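Local structure of putative transcription regulator (Lactobacillus plantarum, 3K69) at residues A[9-14]-A[133-138]; A[144-147]-A[151-154]. The protein is a putative transcriptional regulator of the Rrf2-like, iron-dependent regulator family and probably binds DNA as a dimer through a helix-turn-helix domain. One frame throughout, in Å; residues are numbered along the deposited sequence.

Contact 1: residues A[9-14]-A[133-138]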
loop_
_atom_site.group_PDB
_atom_site.type_symbol
_atom_site.label_atom_id
_atom_site.label_comp_id
_atom_site.label_asym_id
_atom_site.label_seq_id
_atom_site.Cartn_x
_atom_site.Cartn_y
_atom_site.Cartn_z
ATOM N N LEU A 9 6.872 -7.902 -5.122
ATOM C CA LEU A 9 7.735 -9.040 -4.745
ATOM C C LEU A 9 9.239 -8.656 -4.667
ATOM O O LEU A 9 10.049 -9.328 -3.996
ATOM C CB LEU A 9 7.524 -10.195 -5.712
ATOM C CG LEU A 9 8.129 -11.569 -5.420
ATOM C CD1 LEU A 9 7.785 -12.145 -4.008
ATOM C CD2 LEU A 9 7.647 -12.495 -6.512
ATOM N N ASP A 10 9.587 -7.544 -5.302
ATOM C CA ASP A 10 10.976 -7.135 -5.406
ATOM C C ASP A 10 11.592 -6.848 -4.047
ATOM O O ASP A 10 12.773 -7.064 -3.893
ATOM C CB ASP A 10 11.129 -5.890 -6.289
ATOM C CG ASP A 10 10.969 -6.207 -7.790
ATOM O OD1 ASP A 10 10.959 -7.399 -8.148
ATOM O OD2 ASP A 10 10.864 -5.278 -8.606
ATOM N N PHE A 11 10.830 -6.245 -3.123
ATOM C CA PHE A 11 11.359 -5.971 -1.799
ATOM C C PHE A 11 11.825 -7.278 -1.123
ATOM O O PHE A 11 12.968 -7.377 -0.628
ATOM C CB PHE A 11 10.336 -5.244 -0.924
ATOM C CG PHE A 11 10.834 -4.957 0.507
ATOM C CD1 PHE A 11 11.846 -4.037 0.728
ATOM C CD2 PHE A 11 10.258 -5.561 1.593
ATOM C CE1 PHE A 11 12.302 -3.776 2.005
ATOM C CE2 PHE A 11 10.681 -5.266 2.878
ATOM C CZ PHE A 11 11.716 -4.371 3.075
ATOM N N SER A 12 10.951 -8.274 -1.099
ATOM C CA SER A 12 11.310 -9.582 -0.531
ATOM C C SER A 12 12.480 -10.236 -1.245
ATOM O O SER A 12 13.337 -10.825 -0.618
ATOM C CB SER A 12 10.097 -10.519 -0.541
ATOM O OG SER A 12 10.399 -11.800 0.040
ATOM N N VAL A 13 12.524 -10.142 -2.568
ATOM C CA VAL A 13 13.662 -10.666 -3.330
ATOM C C VAL A 13 14.961 -10.030 -2.839
ATOM O O VAL A 13 15.934 -10.736 -2.647
ATOM C CB VAL A 13 13.493 -10.464 -4.836
ATOM C CG1 VAL A 13 14.795 -10.858 -5.599
ATOM C CG2 VAL A 13 12.307 -11.288 -5.316
ATOM N N ALA A 14 14.953 -8.708 -2.608
ATOM C CA ALA A 14 16.136 -8.010 -2.116
ATOM C C ALA A 14 16.485 -8.390 -0.679
ATOM O O ALA A 14 17.614 -8.700 -0.405
ATOM C CB ALA A 14 15.992 -6.542 -2.244
ATOM N N ALA A 133 7.564 5.842 6.118
ATOM C CA ALA A 133 8.202 6.237 7.409
ATOM C C ALA A 133 8.373 5.040 8.343
ATOM O O ALA A 133 9.347 4.960 9.091
ATOM C CB ALA A 133 7.384 7.391 8.145
ATOM N N TYR A 134 7.427 4.110 8.312
ATOM C CA TYR A 134 7.518 2.925 9.170
ATOM C C TYR A 134 8.849 2.162 8.949
ATOM O O TYR A 134 9.580 1.871 9.911
ATOM C CB TYR A 134 6.316 1.981 8.983
ATOM C CG TYR A 134 6.517 0.668 9.691
ATOM C CD1 TYR A 134 6.383 0.586 11.084
ATOM C CD2 TYR A 134 6.956 -0.448 9.005
ATOM C CE1 TYR A 134 6.626 -0.575 11.741
ATOM C CE2 TYR A 134 7.168 -1.630 9.664
ATOM C CZ TYR A 134 7.006 -1.682 11.039
ATOM O OH TYR A 134 7.250 -2.848 11.711
ATOM N N TYR A 135 9.163 1.864 7.693
ATOM C CA TYR A 135 10.360 1.094 7.365
ATOM C C TYR A 135 11.642 1.856 7.666
ATOM O O TYR A 135 12.619 1.248 8.078
ATOM C CB TYR A 135 10.339 0.657 5.916
ATOM C CG TYR A 135 9.180 -0.240 5.523
ATOM C CD1 TYR A 135 9.260 -1.612 5.699
ATOM C CD2 TYR A 135 8.058 0.268 4.907
ATOM C CE1 TYR A 135 8.264 -2.418 5.304
ATOM C CE2 TYR A 135 7.028 -0.553 4.523
ATOM C CZ TYR A 135 7.138 -1.898 4.731
ATOM O OH TYR A 135 6.164 -2.765 4.342
ATOM N N HIS A 136 11.621 3.188 7.551
ATOM C CA HIS A 136 12.808 3.974 7.872
ATOM C C HIS A 136 13.310 3.923 9.312
ATOM O O HIS A 136 14.461 4.315 9.567
ATOM C CB HIS A 136 12.651 5.441 7.409
ATOM C CG HIS A 136 12.828 5.601 5.941
ATOM N ND1 HIS A 136 14.060 5.780 5.358
ATOM C CD2 HIS A 136 11.951 5.468 4.921
ATOM C CE1 HIS A 136 13.921 5.851 4.045
ATOM N NE2 HIS A 136 12.654 5.639 3.756
ATOM N N GLN A 137 12.470 3.448 10.232
ATOM C CA GLN A 137 12.859 3.216 11.611
ATOM C C GLN A 137 13.853 2.091 11.781
ATOM O O GLN A 137 14.477 2.021 12.822
ATOM C CB GLN A 137 11.670 2.826 12.495
ATOM C CG GLN A 137 10.501 3.772 12.504
ATOM C CD GLN A 137 9.366 3.170 13.268
ATOM O OE1 GLN A 137 8.657 2.294 12.768
ATOM N NE2 GLN A 137 9.210 3.603 14.512
ATOM N N PHE A 138 13.966 1.187 10.810
ATOM C CA PHE A 138 14.709 -0.062 10.999
ATOM C C PHE A 138 15.816 -0.230 10.003
ATOM O O PHE A 138 15.853 0.447 8.964
ATOM C CB PHE A 138 13.795 -1.290 10.853
ATOM C CG PHE A 138 12.611 -1.258 11.767
ATOM C CD1 PHE A 138 12.776 -1.376 13.133
ATOM C CD2 PHE A 138 11.351 -1.046 11.269
ATOM C CE1 PHE A 138 11.671 -1.306 13.994
ATOM C CE2 PHE A 138 10.268 -0.953 12.119
ATOM C CZ PHE A 138 10.434 -1.107 13.477
#
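The ring of Phe11 leans against the ring of Tyr135, joining the first helix of a helix-turn-helix domain, residues 9-22, to the end of the long helix 111-136. A helical DNA-reading domain carried beside a long dimer helix is the plan of Rrf2-type regulators, to which this putative regulator probably belongs. The meeting is slender: the segments bury 55 Å² in all, shared almost equally by the two rings, and the nearest CA atoms, those of Phe11 and Tyr135, stay 11.6 Å apart. Both side chains set out toward the other segment, and their rings span the distance. Phe11 is in the extended rotamer (chi1 179°), which carries the ring straight out from its helix, so that CE2 approaches CE1 of Tyr135 to 4.5 Å. The ring centroids lie 5.8 Å apart with planes at 66°, an oblique meeting of the two rings.

Neighbouring aromatic groups complete the cluster. Tyr83 stacks on Tyr135 and also meets Phe11, bringing helix 79-86 into the same junction, while Phe124 of the second subunit packs on Tyr135. A bound dimethyl sulfoxide, probably from the crystallisation liquor, sits about 4 Å from the Tyr135 side chain. The polar end of this tyrosine is held by its own helix, where OH is hydrogen-bonded to the hydroxyl of Tyr131, one turn earlier. On one face of the Tyr135 ring, CD2 of the adjacent Tyr134 lies 4.1 Å above the plane, over its centre.

Contact 2: residues A[144-147]-A[151-154]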
loop_
_atom_site.group_PDB
_atom_site.type_symbol
_atom_site.label_atom_id
_atom_site.label_comp_id
_atom_site.label_asym_id
_atom_site.label_seq_id
_atom_site.Cartn_x
_atom_site.Cartn_y
_atom_site.Cartn_z
ATOM N N GLN A 144 16.992 -9.071 10.402
ATOM C CA GLN A 144 17.673 -10.301 10.794
ATOM C C GLN A 144 17.421 -10.709 12.235
ATOM O O GLN A 144 17.249 -11.909 12.518
ATOM C CB GLN A 144 19.155 -10.177 10.549
ATOM C CG GLN A 144 19.899 -11.471 10.868
ATOM C CD GLN A 144 21.292 -11.423 10.318
ATOM O OE1 GLN A 144 22.090 -10.650 10.799
ATOM N NE2 GLN A 144 21.573 -12.207 9.290
ATOM N N ALA A 145 17.391 -9.731 13.148
ATOM C CA ALA A 145 16.942 -9.964 14.539
ATOM C C ALA A 145 15.564 -10.634 14.664
ATOM O O ALA A 145 15.395 -11.561 15.451
ATOM C CB ALA A 145 16.987 -8.650 15.358
ATOM N N ASP A 146 14.585 -10.142 13.909
ATOM C CA ASP A 146 13.240 -10.704 13.876
ATOM C C ASP A 146 13.180 -12.139 13.282
ATOM O O ASP A 146 12.458 -12.999 13.764
ATOM C CB ASP A 146 12.281 -9.819 13.061
ATOM C CG ASP A 146 10.841 -10.234 13.262
ATOM O OD1 ASP A 146 10.241 -9.830 14.290
ATOM O OD2 ASP A 146 10.343 -11.022 12.441
ATOM N N LEU A 147 13.924 -12.350 12.208
ATOM C CA LEU A 147 14.077 -13.663 11.575
ATOM C C LEU A 147 14.594 -14.694 12.561
ATOM O O LEU A 147 14.199 -15.852 12.491
ATOM C CB LEU A 147 15.094 -13.542 10.465
ATOM C CG LEU A 147 15.083 -14.496 9.291
ATOM C CD1 LEU A 147 13.979 -14.131 8.266
ATOM C CD2 LEU A 147 16.496 -14.433 8.684
ATOM N N GLY A 151 8.611 -12.198 16.465
ATOM C CA GLY A 151 7.781 -11.331 17.277
ATOM C C GLY A 151 8.454 -10.032 17.640
ATOM O O GLY A 151 7.893 -9.236 18.386
ATOM N N THR A 152 9.664 -9.809 17.134
ATOM C CA THR A 152 10.421 -8.579 17.456
ATOM C C THR A 152 9.743 -7.320 16.871
ATOM O O THR A 152 9.623 -6.314 17.534
ATOM C CB THR A 152 11.905 -8.721 16.974
ATOM O OG1 THR A 152 12.591 -9.667 17.813
ATOM C CG2 THR A 152 12.645 -7.402 17.001
ATOM N N PHE A 153 9.278 -7.383 15.631
ATOM C CA PHE A 153 8.519 -6.266 15.059
ATOM C C PHE A 153 7.202 -6.054 15.761
ATOM O O PHE A 153 6.787 -4.906 15.936
ATOM C CB PHE A 153 8.299 -6.422 13.538
ATOM C CG PHE A 153 9.540 -6.244 12.750
ATOM C CD1 PHE A 153 10.209 -5.022 12.747
ATOM C CD2 PHE A 153 10.026 -7.270 11.942
ATOM C CE1 PHE A 153 11.388 -4.861 12.023
ATOM C CE2 PHE A 153 11.189 -7.098 11.204
ATOM C CZ PHE A 153 11.864 -5.899 11.239
ATOM N N LEU A 154 6.557 -7.145 16.169
ATOM C CA LEU A 154 5.270 -7.052 16.856
ATOM C C LEU A 154 5.432 -6.385 18.221
ATOM O O LEU A 154 4.613 -5.569 18.603
ATOM C CB LEU A 154 4.582 -8.416 16.991
ATOM C CG LEU A 154 4.119 -9.089 15.690
ATOM C CD1 LEU A 154 3.616 -10.529 15.935
ATOM C CD2 LEU A 154 3.057 -8.209 14.946
HETATM O O HOH W 1 7.477 -9.731 14.683
HETATM O O HOH W 2 8.421 -12.582 13.359
#
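Asp146 OD1 accepts the backbone N-H of Phe153 at 3.0 Å, nearly straight at 164°, from the anti side of the carboxylate and 32° out of its plane. The same oxygen lies 3.3 Å from Thr152 CB. The rest of the carboxylate lies against the Phe153 ring, whose CD2 comes within 3.3 Å of Asp146 CG, the two planes inclined at 33°. With CG turned away from its own backbone N, Asp146 stretches across the turn to the start of helix 152-160.

Two waters extend this grip. One bridges OD1 of Asp146 to Leu154 N, and the other bridges OD2 to Gly151 N, so the carboxylate also reaches, through water, two further amides of the turn and helix start. Farther out, OD2 is hydrogen-bonded to Thr119 OG1 of the second subunit, and Thr152 OG1 bonds back to His149 O. Gly151, at the N-cap position, has a positive phi that a residue without a side chain takes up easily. The negative carboxylate probably also interacts favourably with the helix dipole, as is common at the corner between two consecutive helices, where an acidic side chain from the first meets the N-terminus of the second.

How the contacts relate
Contact 1 lies near the middle of the chain, about 4 Å from its centre, and contact 2 farther out at about 17 Å; their own centres are about 14 Å apart. They follow one another along the chain, helix 111-136 leading into helix 140-148, and meet through aromatic packing. Phe153 presents CE1 to Phe138 CG at 3.8 Å in a T-shaped pair, and its CD1 lies 3.8 Å from Tyr134 OH. The Phe153 side chain thus links the C-terminal helical corner to the end of the long helix. Both contacts also reach the second subunit, contact 1 at its Phe124 and contact 2 at its Thr119.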